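Local coordinates for protein methionine gamma-lyase (Trichomonas vaginalis, PDB 1E5E) that belongs to the Cys/Met metabolism family of pyridoxal phosphate-dependent enzymes and is built as an assembly of four chains, at residues 116-121 / 150-155. Sequence-based numbering, arbitrary orientation.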
loop_
_atom_site.group_PDB
_atom_site.type_symbol
_atom_site.label_atom_id
_atom_site.label_comp_id
_atom_site.label_asym_id
_atom_site.label_seq_id
_atom_site.Cartn_x
_atom_site.Cartn_y
_atom_site.Cartn_z
ATOM N N ALA A 116 7.797 -30.680 9.848
ATOM C CA ALA A 116 8.904 -30.291 10.743
ATOM C C ALA A 116 8.427 -29.686 12.046
ATOM O O ALA A 116 8.896 -29.976 13.161
ATOM C CB ALA A 116 9.845 -29.316 10.032
ATOM N N LEU A 117 7.425 -28.814 11.986
ATOM C CA LEU A 117 6.831 -28.201 13.176
ATOM C C LEU A 117 6.431 -29.321 14.174
ATOM O O LEU A 117 6.741 -29.332 15.367
ATOM C CB LEU A 117 5.567 -27.392 12.804
ATOM C CG LEU A 117 4.649 -26.949 13.938
ATOM C CD1 LEU A 117 5.334 -25.960 14.896
ATOM C CD2 LEU A 117 3.341 -26.323 13.428
ATOM N N PHE A 118 5.691 -30.280 13.623
ATOM C CA PHE A 118 5.174 -31.422 14.370
ATOM C C PHE A 118 6.301 -32.328 14.876
ATOM O O PHE A 118 6.365 -32.691 16.060
ATOM C CB PHE A 118 4.128 -32.150 13.528
ATOM C CG PHE A 118 2.758 -31.592 13.235
ATOM C CD1 PHE A 118 2.423 -30.309 13.652
ATOM C CD2 PHE A 118 1.796 -32.287 12.505
ATOM C CE1 PHE A 118 1.173 -29.800 13.389
ATOM C CE2 PHE A 118 0.522 -31.782 12.203
ATOM C CZ PHE A 118 0.237 -30.499 12.664
ATOM N N GLU A 119 7.260 -32.709 14.036
ATOM C CA GLU A 119 8.265 -33.692 14.380
ATOM C C GLU A 119 9.326 -33.139 15.328
ATOM O O GLU A 119 9.736 -33.849 16.223
ATOM C CB GLU A 119 8.940 -34.257 13.118
ATOM C CG GLU A 119 9.962 -35.340 13.422
ATOM C CD GLU A 119 10.434 -36.070 12.183
ATOM O OE1 GLU A 119 10.512 -35.552 11.057
ATOM O OE2 GLU A 119 10.753 -37.270 12.307
ATOM N N HIS A 120 9.715 -31.882 15.131
ATOM C CA HIS A 120 10.752 -31.288 15.933
ATOM C C HIS A 120 10.362 -30.295 17.007
ATOM O O HIS A 120 10.806 -30.427 18.148
ATOM C CB HIS A 120 11.818 -30.669 14.995
ATOM C CG HIS A 120 12.379 -31.727 14.084
ATOM N ND1 HIS A 120 13.067 -32.802 14.618
ATOM C CD2 HIS A 120 12.376 -31.903 12.747
ATOM C CE1 HIS A 120 13.467 -33.598 13.645
ATOM N NE2 HIS A 120 13.058 -33.071 12.501
ATOM N N ALA A 121 9.524 -29.313 16.717
ATOM C CA ALA A 121 9.108 -28.317 17.692
ATOM C C ALA A 121 8.146 -28.809 18.748
ATOM O O ALA A 121 8.333 -28.630 19.948
ATOM C CB ALA A 121 8.525 -27.089 16.957
ATOM N N ILE A 150 -5.622 -34.091 19.194
ATOM C CA ILE A 150 -5.748 -33.698 17.814
ATOM C C ILE A 150 -5.466 -34.809 16.794
ATOM O O ILE A 150 -4.545 -35.618 16.931
ATOM C CB ILE A 150 -4.762 -32.545 17.479
ATOM C CG1 ILE A 150 -5.098 -31.282 18.284
ATOM C CG2 ILE A 150 -4.783 -32.198 15.993
ATOM C CD1 ILE A 150 -3.997 -30.242 18.259
ATOM N N VAL A 151 -6.334 -34.843 15.777
ATOM C CA VAL A 151 -6.047 -35.665 14.605
ATOM C C VAL A 151 -5.949 -34.642 13.446
ATOM O O VAL A 151 -6.913 -33.909 13.215
ATOM C CB VAL A 151 -7.106 -36.721 14.355
ATOM C CG1 VAL A 151 -6.830 -37.383 13.011
ATOM C CG2 VAL A 151 -7.092 -37.766 15.474
ATOM N N TYR A 152 -4.865 -34.636 12.696
ATOM C CA TYR A 152 -4.584 -33.605 11.708
ATOM C C TYR A 152 -4.240 -34.218 10.357
ATOM O O TYR A 152 -3.496 -35.206 10.344
ATOM C CB TYR A 152 -3.351 -32.784 12.199
ATOM C CG TYR A 152 -2.954 -31.602 11.341
ATOM C CD1 TYR A 152 -2.143 -31.787 10.226
ATOM C CD2 TYR A 152 -3.381 -30.310 11.630
ATOM C CE1 TYR A 152 -1.767 -30.717 9.421
ATOM C CE2 TYR A 152 -3.011 -29.222 10.856
ATOM C CZ TYR A 152 -2.229 -29.431 9.748
ATOM O OH TYR A 152 -1.842 -28.359 8.976
ATOM N N PHE A 153 -4.757 -33.666 9.261
ATOM C CA PHE A 153 -4.448 -34.162 7.931
ATOM C C PHE A 153 -4.626 -33.075 6.864
ATOM O O PHE A 153 -5.239 -32.028 7.122
ATOM C CB PHE A 153 -5.367 -35.354 7.556
ATOM C CG PHE A 153 -6.812 -35.045 7.646
ATOM C CD1 PHE A 153 -7.498 -34.445 6.573
ATOM C CD2 PHE A 153 -7.569 -35.434 8.720
ATOM C CE1 PHE A 153 -8.814 -34.104 6.671
ATOM C CE2 PHE A 153 -8.917 -35.149 8.799
ATOM C CZ PHE A 153 -9.555 -34.499 7.766
ATOM N N GLU A 154 -4.154 -33.370 5.662
ATOM C CA GLU A 154 -4.382 -32.500 4.508
ATOM C C GLU A 154 -4.981 -33.368 3.396
ATOM O O GLU A 154 -4.319 -34.374 3.068
ATOM C CB GLU A 154 -3.079 -32.023 3.879
ATOM C CG GLU A 154 -2.151 -31.213 4.758
ATOM C CD GLU A 154 -0.817 -30.859 4.152
ATOM O OE1 GLU A 154 -0.656 -31.064 2.923
ATOM O OE2 GLU A 154 0.127 -30.445 4.885
ATOM N N THR A 155 -6.042 -32.942 2.740
ATOM C CA THR A 155 -6.479 -33.676 1.559
ATOM C C THR A 155 -7.026 -32.698 0.524
ATOM O O THR A 155 -7.873 -31.859 0.815
ATOM C CB THR A 155 -7.510 -34.747 1.974
ATOM O OG1 THR A 155 -7.973 -35.448 0.829
ATOM C CG2 THR A 155 -8.748 -34.152 2.659
#
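The 2.9 Å hydrogen bond from His120 N to Ala116 O closes the helical turn from which Phe118 reaches across to the ring of Tyr152. No hydrogen bond links the two segments; they meet through this buried aromatic pair alone. It is a T-shaped (edge-to-face) stack, with ring centroids 4.8 Å apart and planes at 82°. Phe118 supplies the edge, its CZ standing 3.5 Å above the middle of the Tyr152 ring. Beside it, Phe118 CE2 comes within 3.3 Å of Tyr152 CD1, so two neighbouring edge carbons bear on one face. The slightly positive C-H rim of a phenylalanine suits the electron-rich face of a tyrosine. With the backbones far apart (10.3 Å between the CA atoms of Phe118 and Tyr152), two long, flat side chains are well suited to bridging the gap. Here helix 112-124 packs on strand 148-154 in the mainly parallel, seven-stranded sheet of the PLP-dependent fold type I large domain. The CB of Tyr152 already leaves the strand on the helix side, and CG, trans to the main-chain N (chi1 -176°), carries the ring on; Ile90 of helix 86-97 also touches this side chain. The next residue, Phe153, turns its CB away from the helix, and its side chain packs on Val169 of helix 166-174. Further along, Glu154 touches the bound N-(hydroxy{3-hydroxy-2-methyl-5-[(phosphonooxy)methyl]pyridin-4-yl}methyl)norvaline, while its OE2 accepts a hydrogen bond from Tyr111 N and its OE1 one from Asn158 N.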